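Local coordinates for L-serine ammonia-lyase (Rhizomucor miehei CAU432, PDB 5C3U), which is a pyridoxal-phosphate-dependent enzyme that holds pyridoxal-5'-phosphate in a pocket of its single chain, at residues N29-K32 and C36-F39; K41-Q46 and S157-E162; F73-G76 and T81-A84; G187-L192 and L245-N250. One frame throughout, in Å; residues are numbered along the deposited sequence.

Four contacts illustrate how one alpha/beta enzyme joins helices to strands and helices to one another. Contacts 1 and 2 share strand 37-42: contact 1 works at its start and contact 2 at its end, their centres about 19 Å apart. Contacts 2 and 4 touch directly, since Ser157 and Val160 pack against helix 183-194, which carries segment 187-192. Contact 3 belongs to the other, four-stranded sheet; its centre lies about 36 Å from that of contact 1, across the middle of the chain. The side chains of Thr81 (contact 3), Glu43 (contact 2) and Ile189 (contact 4) lie about 6, 8 and 11 Å from pyridoxal-5'-phosphate.

Contact 1 (N29-K32 and C36-F39); sequences NLTK and CNVF
Between Thr31 and Cys36 the flat groups that meet are peptide units. The N-H of Cys36 is directed at Thr31 O in a weak hydrogen bond of 3.3 Å between Cys36 N and Thr31 O, and the carbonyl of Cys36 reaches back to the helix backbone. There Cys36 O receives a CH...O contact from Thr31 CA, at 3.1 Å and an angle of 146° at the hydrogen. The aromatic ring of Phe39 stands apart from the helix segment and meets the ring of His26 instead, the two planes inclined at about 55°. The two peptide contacts show how a chain can reverse from helix to strand with only two residues between helix 28-34 and strand 37-42: the middle of this short helix and the residue just before the strand lie close enough for backbone to meet backbone.

Thr31 has been modelled in two conformers. In the one considered here OG1 lies between the backbone N and the carbonyl carbon (chi1 58°), where it is hydrogen-bonded to Pro28 O one turn back. The same torsion turns CG2 to the strand, but the 3.0 Å between Thr31 CG2 and Val38 N is too close to be trusted, and the position of that methyl is doubtful. A firmer apolar contact comes from Leu30 CD1, which reaches Val38 CG1 at 4.1 Å, the two side chains crossing at a slant.

Leu30 also packs on Cys289 and Tyr290 of helix 280-290, and Val38 on Val307. In the chain, helix 28-34 links the antiparallel strands 24-26 and 37-42, the latter lying in the sheet between 24-26 and its parallel neighbour 306-311.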
loop_
_atom_site.group_PDB
_atom_site.type_symbol
_atom_site.label_atom_id
_atom_site.label_comp_id
_atom_site.label_asym_id
_atom_site.label_seq_id
_atom_site.Cartn_x
_atom_site.Cartn_y
_atom_site.Cartn_z
ATOM N N ASN A 29 -17.642 -9.972 -13.045
ATOM C CA ASN A 29 -17.103 -10.278 -14.379
ATOM C C ASN A 29 -15.809 -11.063 -14.235
ATOM O O ASN A 29 -15.556 -12.012 -14.984
ATOM C CB ASN A 29 -16.897 -9.004 -15.209
ATOM C CG ASN A 29 -18.201 -8.277 -15.509
ATOM O OD1 ASN A 29 -19.225 -8.892 -15.808
ATOM N ND2 ASN A 29 -18.164 -6.953 -15.437
ATOM N N LEU A 30 -15.019 -10.687 -13.234
ATOM C CA LEU A 30 -13.783 -11.392 -12.916
ATOM C C LEU A 30 -14.035 -12.787 -12.370
ATOM O O LEU A 30 -13.301 -13.731 -12.706
ATOM C CB LEU A 30 -12.951 -10.599 -11.905
ATOM C CG LEU A 30 -11.989 -9.558 -12.473
ATOM C CD1 LEU A 30 -11.276 -8.867 -11.322
ATOM C CD2 LEU A 30 -10.994 -10.209 -13.434
ATOM N N THR A 31 -15.041 -12.900 -11.502
ATOM C CA THR A 31 -15.409 -14.194 -10.935
ATOM C C THR A 31 -15.801 -15.172 -12.037
ATOM O O THR A 31 -15.374 -16.334 -12.013
ATOM C CB THR A 31 -16.536 -14.102 -9.890
ATOM O OG1 THR A 31 -17.690 -13.498 -10.478
ATOM C CG2 THR A 31 -16.095 -13.273 -8.705
ATOM N N LYS A 32 -16.568 -14.690 -13.013
ATOM C CA LYS A 32 -16.962 -15.513 -14.160
ATOM C C LYS A 32 -15.756 -15.920 -15.003
ATOM O O LYS A 32 -15.591 -17.098 -15.332
ATOM C CB LYS A 32 -18.009 -14.796 -15.024
ATOM C CG LYS A 32 -18.748 -15.723 -15.979
ATOM C CD LYS A 32 -19.902 -15.009 -16.668
ATOM C CE LYS A 32 -20.878 -16.011 -17.274
ATOM N NZ LYS A 32 -21.842 -15.364 -18.212
ATOM N N CYS A 36 -13.662 -18.486 -10.183
ATOM C CA CYS A 36 -13.266 -18.347 -8.790
ATOM C C CYS A 36 -13.834 -17.037 -8.261
ATOM O O CYS A 36 -13.813 -16.049 -8.975
ATOM C CB CYS A 36 -11.745 -18.295 -8.699
ATOM S SG CYS A 36 -11.165 -18.097 -7.012
ATOM N N ASN A 37 -14.314 -17.018 -7.022
ATOM C CA ASN A 37 -14.865 -15.788 -6.444
ATOM C C ASN A 37 -13.785 -14.757 -6.123
ATOM O O ASN A 37 -12.894 -15.021 -5.315
ATOM C CB ASN A 37 -15.649 -16.077 -5.182
ATOM C CG ASN A 37 -16.958 -16.756 -5.460
ATOM O OD1 ASN A 37 -17.905 -16.134 -5.937
ATOM N ND2 ASN A 37 -17.026 -18.035 -5.147
ATOM N N VAL A 38 -13.898 -13.584 -6.736
ATOM C CA VAL A 38 -12.944 -12.499 -6.533
ATOM C C VAL A 38 -13.609 -11.396 -5.727
ATOM O O VAL A 38 -14.673 -10.877 -6.117
ATOM C CB VAL A 38 -12.413 -11.965 -7.887
ATOM C CG1 VAL A 38 -11.492 -10.760 -7.696
ATOM C CG2 VAL A 38 -11.679 -13.076 -8.627
ATOM N N PHE A 39 -12.986 -11.061 -4.592
ATOM C CA PHE A 39 -13.452 -9.974 -3.747
ATOM C C PHE A 39 -12.391 -8.884 -3.713
ATOM O O PHE A 39 -11.193 -9.176 -3.675
ATOM C CB PHE A 39 -13.706 -10.457 -2.331
ATOM C CG PHE A 39 -14.858 -11.408 -2.216
ATOM C CD1 PHE A 39 -14.643 -12.786 -2.263
ATOM C CD2 PHE A 39 -16.154 -10.924 -2.063
ATOM C CE1 PHE A 39 -15.717 -13.663 -2.154
ATOM C CE2 PHE A 39 -17.225 -11.795 -1.942
ATOM C CZ PHE A 39 -17.003 -13.163 -1.994
#

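Contact 2 (K41-Q46 and S157-E162); sequences KMENIQ and STIVQE
Lys41 leaves the strand with CG anti to its own N (chi1 -176°) and then bends at chi2 (56°), a path that lays the aliphatic chain beside Ile159 and delivers the ammonium group to Glu162. The lysine and isoleucine side chains run alongside in opposite senses, with Lys41 CE 3.8 Å from Ile159 CG1. Farther on, Lys41 NZ forms a salt bridge of 2.8 Å with Glu162 OE2. It approaches on the anti side of that oxygen, 16° out of the carboxylate plane, and the two side chains cross almost perpendicularly.

Glu43, also folded at its second torsion, rests its carboxylate on the isoleucine: Glu43 OE2 is 3.6 Å from Ile159 CD1. Its other oxygen, Glu43 OE1, accepts a bond of 3.0 Å from Gln46 NE2.

The charges are shared widely. Lys41 NZ also binds Gln166 OE1 and Thr22 O, while Arg54 forms salt bridges with both Glu43 and Glu162, probably easing the proximity of the two acids. Glu43 OE2 is held by Thr22 OG1. Such an ionic network, largely buried, joins the end of strand 37-42 to helix 150-166, with the side chain of Glu43 about 8 Å from pyridoxal-5'-phosphate; it belongs to the interior of a two-sheet alpha/beta PLP enzyme, consistent with fold type II.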
loop_
_atom_site.group_PDB
_atom_site.type_symbol
_atom_site.label_atom_id
_atom_site.label_comp_id
_atom_site.label_asym_id
_atom_site.label_seq_id
_atom_site.Cartn_x
_atom_site.Cartn_y
_atom_site.Cartn_z
ATOM N N LYS A 41 -11.005 -5.600 -1.671
ATOM C CA LYS A 41 -11.007 -4.824 -0.423
ATOM C C LYS A 41 -10.632 -3.373 -0.758
ATOM O O LYS A 41 -9.500 -3.096 -1.154
ATOM C CB LYS A 41 -10.031 -5.458 0.586
ATOM C CG LYS A 41 -9.999 -4.804 1.958
ATOM C CD LYS A 41 -11.385 -4.752 2.598
ATOM C CE LYS A 41 -11.254 -4.453 4.088
ATOM N NZ LYS A 41 -12.594 -4.219 4.712
ATOM N N MET A 42 -11.595 -2.453 -0.638
ATOM C CA MET A 42 -11.484 -1.116 -1.229
ATOM C C MET A 42 -10.872 -0.029 -0.323
ATOM O O MET A 42 -11.576 0.841 0.190
ATOM C CB MET A 42 -12.863 -0.639 -1.742
ATOM C CG MET A 42 -13.528 -1.617 -2.709
ATOM S SD MET A 42 -12.541 -1.853 -4.201
ATOM C CE MET A 42 -12.673 -0.210 -4.902
ATOM N N GLU A 43 -9.553 -0.049 -0.185
ATOM C CA GLU A 43 -8.841 0.961 0.622
ATOM C C GLU A 43 -8.784 2.392 0.042
ATOM O O GLU A 43 -8.351 3.343 0.728
ATOM C CB GLU A 43 -7.449 0.417 0.972
ATOM C CG GLU A 43 -7.522 -0.899 1.737
ATOM C CD GLU A 43 -8.238 -0.745 3.081
ATOM O OE1 GLU A 43 -7.770 0.061 3.913
ATOM O OE2 GLU A 43 -9.258 -1.435 3.302
ATOM N N ASN A 44 -9.214 2.562 -1.213
ATOM C CA ASN A 44 -9.299 3.897 -1.810
ATOM C C ASN A 44 -10.352 4.754 -1.126
ATOM O O ASN A 44 -10.380 5.970 -1.303
ATOM C CB ASN A 44 -9.574 3.812 -3.321
ATOM C CG ASN A 44 -10.805 2.969 -3.650
ATOM O OD1 ASN A 44 -11.032 1.913 -3.049
ATOM N ND2 ASN A 44 -11.595 3.424 -4.616
ATOM N N ILE A 45 -11.204 4.110 -0.331
ATOM C CA ILE A 45 -12.284 4.780 0.416
ATOM C C ILE A 45 -11.804 5.383 1.758
ATOM O O ILE A 45 -12.499 6.188 2.388
ATOM C CB ILE A 45 -13.471 3.801 0.662
ATOM C CG1 ILE A 45 -14.067 3.334 -0.671
ATOM C CG2 ILE A 45 -14.574 4.439 1.519
ATOM C CD1 ILE A 45 -14.541 4.469 -1.555
ATOM N N GLN A 46 -10.610 5.003 2.190
ATOM C CA GLN A 46 -10.032 5.558 3.421
ATOM C C GLN A 46 -9.898 7.068 3.334
ATOM O O GLN A 46 -9.643 7.604 2.239
ATOM C CB GLN A 46 -8.634 4.974 3.660
ATOM C CG GLN A 46 -8.610 3.505 4.037
ATOM C CD GLN A 46 -9.200 3.208 5.406
ATOM O OE1 GLN A 46 -9.577 4.105 6.154
ATOM N NE2 GLN A 46 -9.278 1.933 5.735
ATOM N N SER A 157 -2.843 -4.282 10.343
ATOM C CA SER A 157 -3.415 -5.593 10.659
ATOM C C SER A 157 -4.936 -5.526 10.846
ATOM O O SER A 157 -5.620 -6.543 10.714
ATOM C CB SER A 157 -2.719 -6.206 11.880
ATOM O OG SER A 157 -3.183 -5.594 13.057
ATOM N N THR A 158 -5.463 -4.319 11.089
ATOM C CA THR A 158 -6.902 -4.125 11.207
ATOM C C THR A 158 -7.641 -4.570 9.931
ATOM O O THR A 158 -8.817 -4.947 9.985
ATOM C CB THR A 158 -7.285 -2.671 11.579
ATOM O OG1 THR A 158 -6.860 -1.766 10.550
ATOM C CG2 THR A 158 -6.672 -2.250 12.920
ATOM N N ILE A 159 -6.967 -4.535 8.780
ATOM C CA ILE A 159 -7.605 -4.987 7.537
ATOM C C ILE A 159 -8.099 -6.451 7.620
ATOM O O ILE A 159 -9.148 -6.798 7.040
ATOM C CB ILE A 159 -6.690 -4.722 6.314
ATOM C CG1 ILE A 159 -7.533 -4.517 5.038
ATOM C CG2 ILE A 159 -5.596 -5.791 6.192
ATOM C CD1 ILE A 159 -6.750 -3.994 3.851
ATOM N N VAL A 160 -7.387 -7.294 8.370
ATOM C CA VAL A 160 -7.710 -8.724 8.396
ATOM C C VAL A 160 -8.894 -9.017 9.315
ATOM O O VAL A 160 -9.754 -9.830 8.983
ATOM C CB VAL A 160 -6.478 -9.585 8.719
ATOM C CG1 VAL A 160 -6.876 -11.048 8.864
ATOM C CG2 VAL A 160 -5.440 -9.411 7.619
ATOM N N GLN A 161 -8.946 -8.314 10.447
ATOM C CA GLN A 161 -10.092 -8.366 11.351
ATOM C C GLN A 161 -11.386 -8.022 10.610
ATOM O O GLN A 161 -12.403 -8.707 10.768
ATOM C CB GLN A 161 -9.875 -7.432 12.549
ATOM N N GLU A 162 -11.337 -6.988 9.771
ATOM C CA GLU A 162 -12.459 -6.654 8.897
ATOM C C GLU A 162 -12.781 -7.778 7.907
ATOM O O GLU A 162 -13.945 -8.173 7.764
ATOM C CB GLU A 162 -12.194 -5.346 8.144
ATOM C CG GLU A 162 -12.477 -4.088 8.949
ATOM C CD GLU A 162 -12.047 -2.807 8.243
ATOM O OE1 GLU A 162 -11.499 -1.904 8.933
ATOM O OE2 GLU A 162 -12.260 -2.686 7.005
#

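Contact 3 (F73-G76 and T81-A84); sequences FVCG and TVLA
Thr81 OG1 is hydrogen-bonded to Ser77 O, just ahead of the helix, and the residue offers Cys75 a methyl group instead. With chi1 at -48°, OG1 stands beside the backbone N and CG2 swings anti to it, which brings Thr81 CG2 within 3.6 Å of Cys75 SG. The thiol meets it from the strand, its sulfur anti to its own N (chi1 -167°).

The same sulfur touches a second residue of the helix: Cys75 SG lies 3.8 Å from Val82 CG1. That one valine branch does most of the work on the helix side. Val82 CG1 also rests 3.6 Å from Cys75 O, and Gly76 CA is 4.0 Å from Val82 CG1. Beyond the segments Val82 packs on Ile98 and Val100, and Gly76 N is bonded to Tyr143 OH.

Strand 72-75 and helix 79-92 open a beta-alpha-beta unit completed by strand 95-100, and the contact packs the first strand of the unit against the start of its helix. Thr81 also touches Lys52, and its side chain is about 6 Å from the bound pyridoxal-5'-phosphate. Between the two segments the join rests on van der Waals fit of sulfur, carbonyl oxygen and methyls; the thiol and the threonine hydroxyl find their polar partners just beyond the segments.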
loop_
_atom_site.group_PDB
_atom_site.type_symbol
_atom_site.label_atom_id
_atom_site.label_comp_id
_atom_site.label_asym_id
_atom_site.label_seq_id
_atom_site.Cartn_x
_atom_site.Cartn_y
_atom_site.Cartn_z
ATOM N N PHE A 73 4.833 16.476 13.204
ATOM C CA PHE A 73 5.098 15.283 12.401
ATOM C C PHE A 73 5.909 15.721 11.188
ATOM O O PHE A 73 5.646 16.763 10.630
ATOM C CB PHE A 73 3.801 14.628 11.920
ATOM C CG PHE A 73 3.046 13.878 12.986
ATOM C CD1 PHE A 73 3.612 12.766 13.609
ATOM C CD2 PHE A 73 1.751 14.222 13.307
ATOM C CE1 PHE A 73 2.904 12.050 14.574
ATOM C CE2 PHE A 73 1.035 13.509 14.275
ATOM C CZ PHE A 73 1.622 12.431 14.912
ATOM N N VAL A 74 6.898 14.930 10.794
ATOM C CA VAL A 74 7.733 15.269 9.639
ATOM C C VAL A 74 7.671 14.067 8.706
ATOM O O VAL A 74 7.824 12.918 9.148
ATOM C CB VAL A 74 9.201 15.544 10.069
ATOM C CG1 VAL A 74 10.077 15.863 8.858
ATOM C CG2 VAL A 74 9.248 16.687 11.092
ATOM N N CYS A 75 7.452 14.308 7.418
ATOM C CA CYS A 75 7.369 13.194 6.486
ATOM C C CYS A 75 7.725 13.594 5.070
ATOM O O CYS A 75 7.248 14.615 4.580
ATOM C CB CYS A 75 5.962 12.574 6.522
ATOM S SG CYS A 75 5.861 10.976 5.682
ATOM N N GLY A 76 8.561 12.773 4.437
ATOM C CA GLY A 76 8.818 12.859 2.990
ATOM C C GLY A 76 8.731 11.490 2.296
ATOM O O GLY A 76 9.187 11.345 1.153
ATOM N N THR A 81 1.862 8.247 2.000
ATOM C CA THR A 81 2.278 8.469 3.383
ATOM C C THR A 81 2.114 9.940 3.753
ATOM O O THR A 81 1.512 10.246 4.787
ATOM C CB THR A 81 3.713 8.005 3.614
ATOM O OG1 THR A 81 3.830 6.696 3.051
ATOM C CG2 THR A 81 4.022 7.947 5.131
ATOM N N VAL A 82 2.593 10.848 2.898
ATOM C CA VAL A 82 2.525 12.265 3.255
ATOM C C VAL A 82 1.080 12.702 3.323
ATOM O O VAL A 82 0.726 13.477 4.197
ATOM C CB VAL A 82 3.394 13.225 2.388
ATOM C CG1 VAL A 82 4.871 12.829 2.509
ATOM C CG2 VAL A 82 2.945 13.293 0.917
ATOM N N LEU A 83 0.234 12.160 2.450
ATOM C CA LEU A 83 -1.197 12.541 2.501
ATOM C C LEU A 83 -1.866 12.081 3.812
ATOM O O LEU A 83 -2.704 12.800 4.385
ATOM C CB LEU A 83 -1.942 12.004 1.275
ATOM C CG LEU A 83 -1.580 12.759 -0.006
ATOM C CD1 LEU A 83 -1.989 11.941 -1.230
ATOM C CD2 LEU A 83 -2.305 14.104 -0.006
ATOM N N ALA A 84 -1.519 10.872 4.265
ATOM C CA ALA A 84 -2.063 10.305 5.486
ATOM C C ALA A 84 -1.575 11.109 6.681
ATOM O O ALA A 84 -2.365 11.429 7.574
ATOM C CB ALA A 84 -1.664 8.833 5.640
#

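Contact 4 (G187-L192 and L245-N250); sequences GVIMGL and LELSLN
Two helices come side by side at Ile189 and Leu247, whose CA atoms, 7.3 Å apart, are the nearest across the segments. This is helix-to-helix packing on the flank of an alpha/beta sheet: helix 183-194 joins the parallel neighbours 174-178 and 202-207 as the helix of a beta-alpha-beta unit, and helix 242-250 leads into the outermost strand, 253-258.

Leu247 carries the second helix's share of the contact. Leu247 CB is met by both arms of the isoleucine, Ile189 CD1 at 3.9 Å and Ile189 CG2 at 4.1 Å, while the two side chains pass each other heading in opposite directions. The isoleucine can present both branches because its first torsion (chi1 -66°) sets CG1 anti to the carbonyl carbon and CG2 anti to the backbone N. Met190 adds a second, looser touch, Met190 CG being 4.2 Å from Leu247 CD1. Leu247 is thus touched by residues one step apart on the helix, one buried and one partly exposed, and the meeting is purely apolar.

The far side of helix 183-194 is occupied by helix 150-166, where Val188 packs on Ile159 and Leu192 on Val160. On the second helix Ser248 turns away from the contact, to Phe213 and Val217 of helix 212-219. The backbone bonds to Leu245 O from Ser248 N and Leu249 N are both weak, and a side chain supplements them: Ser248 OG donates to Leu245 O at 2.7 Å, tilted 25° from the carbonyl plane.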
loop_
_atom_site.group_PDB
_atom_site.type_symbol
_atom_site.label_atom_id
_atom_site.label_comp_id
_atom_site.label_asym_id
_atom_site.label_seq_id
_atom_site.Cartn_x
_atom_site.Cartn_y
_atom_site.Cartn_z
ATOM N N GLY A 187 1.496 -6.338 8.406
ATOM C CA GLY A 187 0.198 -6.275 9.064
ATOM C C GLY A 187 -0.742 -7.396 8.615
ATOM O O GLY A 187 -1.461 -7.983 9.425
ATOM N N VAL A 188 -0.738 -7.700 7.320
ATOM C CA VAL A 188 -1.583 -8.779 6.810
ATOM C C VAL A 188 -1.206 -10.127 7.452
ATOM O O VAL A 188 -2.063 -10.821 8.034
ATOM C CB VAL A 188 -1.565 -8.824 5.266
ATOM C CG1 VAL A 188 -2.306 -10.045 4.742
ATOM C CG2 VAL A 188 -2.232 -7.560 4.720
ATOM N N ILE A 189 0.074 -10.458 7.411
ATOM C CA ILE A 189 0.516 -11.723 7.988
ATOM C C ILE A 189 0.223 -11.772 9.499
ATOM O O ILE A 189 -0.310 -12.769 10.012
ATOM C CB ILE A 189 2.002 -11.962 7.723
ATOM C CG1 ILE A 189 2.251 -12.165 6.223
ATOM C CG2 ILE A 189 2.494 -13.175 8.507
ATOM C CD1 ILE A 189 3.712 -12.026 5.860
ATOM N N MET A 190 0.534 -10.688 10.202
ATOM C CA MET A 190 0.257 -10.623 11.643
ATOM C C MET A 190 -1.231 -10.726 11.963
ATOM O O MET A 190 -1.617 -11.443 12.889
ATOM C CB MET A 190 0.878 -9.374 12.270
ATOM C CG MET A 190 2.389 -9.462 12.360
ATOM S SD MET A 190 3.207 -7.894 12.740
ATOM C CE MET A 190 4.414 -8.511 13.913
ATOM N N GLY A 191 -2.063 -10.009 11.199
ATOM C CA GLY A 191 -3.517 -10.149 11.288
ATOM C C GLY A 191 -4.015 -11.567 11.053
ATOM O O GLY A 191 -4.921 -12.036 11.757
ATOM N N LEU A 192 -3.422 -12.253 10.075
ATOM C CA LEU A 192 -3.822 -13.630 9.745
ATOM C C LEU A 192 -3.487 -14.596 10.885
ATOM O O LEU A 192 -4.275 -15.488 11.214
ATOM C CB LEU A 192 -3.170 -14.093 8.433
ATOM C CG LEU A 192 -3.695 -13.452 7.137
ATOM C CD1 LEU A 192 -2.839 -13.900 5.964
ATOM C CD2 LEU A 192 -5.145 -13.804 6.875
ATOM N N LEU A 245 10.957 -10.299 5.865
ATOM C CA LEU A 245 11.758 -11.499 5.592
ATOM C C LEU A 245 11.572 -12.547 6.686
ATOM O O LEU A 245 11.421 -13.745 6.404
ATOM C CB LEU A 245 13.230 -11.098 5.445
ATOM C CG LEU A 245 14.226 -12.115 4.850
ATOM C CD1 LEU A 245 13.844 -12.495 3.427
ATOM C CD2 LEU A 245 15.644 -11.564 4.876
ATOM N N GLU A 246 11.578 -12.091 7.936
ATOM C CA GLU A 246 11.347 -12.943 9.098
ATOM C C GLU A 246 9.973 -13.625 9.054
ATOM O O GLU A 246 9.872 -14.844 9.226
ATOM C CB GLU A 246 11.532 -12.110 10.381
ATOM C CG GLU A 246 10.998 -12.716 11.668
ATOM C CD GLU A 246 11.439 -11.948 12.908
ATOM O OE1 GLU A 246 11.548 -10.698 12.853
ATOM O OE2 GLU A 246 11.676 -12.600 13.949
ATOM N N LEU A 247 8.915 -12.847 8.812
ATOM C CA LEU A 247 7.560 -13.407 8.712
ATOM C C LEU A 247 7.412 -14.341 7.508
ATOM O O LEU A 247 6.632 -15.293 7.545
ATOM C CB LEU A 247 6.499 -12.288 8.638
ATOM C CG LEU A 247 6.342 -11.423 9.889
ATOM C CD1 LEU A 247 5.534 -10.165 9.595
ATOM C CD2 LEU A 247 5.715 -12.192 11.042
ATOM N N SER A 248 8.167 -14.077 6.449
ATOM C CA SER A 248 8.085 -14.886 5.231
ATOM C C SER A 248 8.570 -16.322 5.466
ATOM O O SER A 248 8.187 -17.224 4.730
ATOM C CB SER A 248 8.835 -14.227 4.062
ATOM O OG SER A 248 10.231 -14.505 4.074
ATOM N N LEU A 249 9.383 -16.526 6.502
ATOM C CA LEU A 249 9.867 -17.874 6.852
ATOM C C LEU A 249 8.824 -18.705 7.612
ATOM O O LEU A 249 8.864 -19.930 7.572
ATOM C CB LEU A 249 11.163 -17.818 7.673
ATOM C CG LEU A 249 12.411 -17.065 7.189
ATOM C CD1 LEU A 249 13.440 -16.996 8.311
ATOM C CD2 LEU A 249 13.014 -17.671 5.927
ATOM N N ASN A 250 7.889 -18.037 8.288
ATOM C CA ASN A 250 6.925 -18.705 9.182
ATOM C C ASN A 250 5.458 -18.680 8.731
ATOM O O ASN A 250 4.570 -19.124 9.465
ATOM C CB ASN A 250 7.036 -18.102 10.581
ATOM C CG ASN A 250 8.453 -18.122 11.104
ATOM O OD1 ASN A 250 9.063 -19.187 11.230
ATOM N ND2 ASN A 250 8.994 -16.941 11.396
#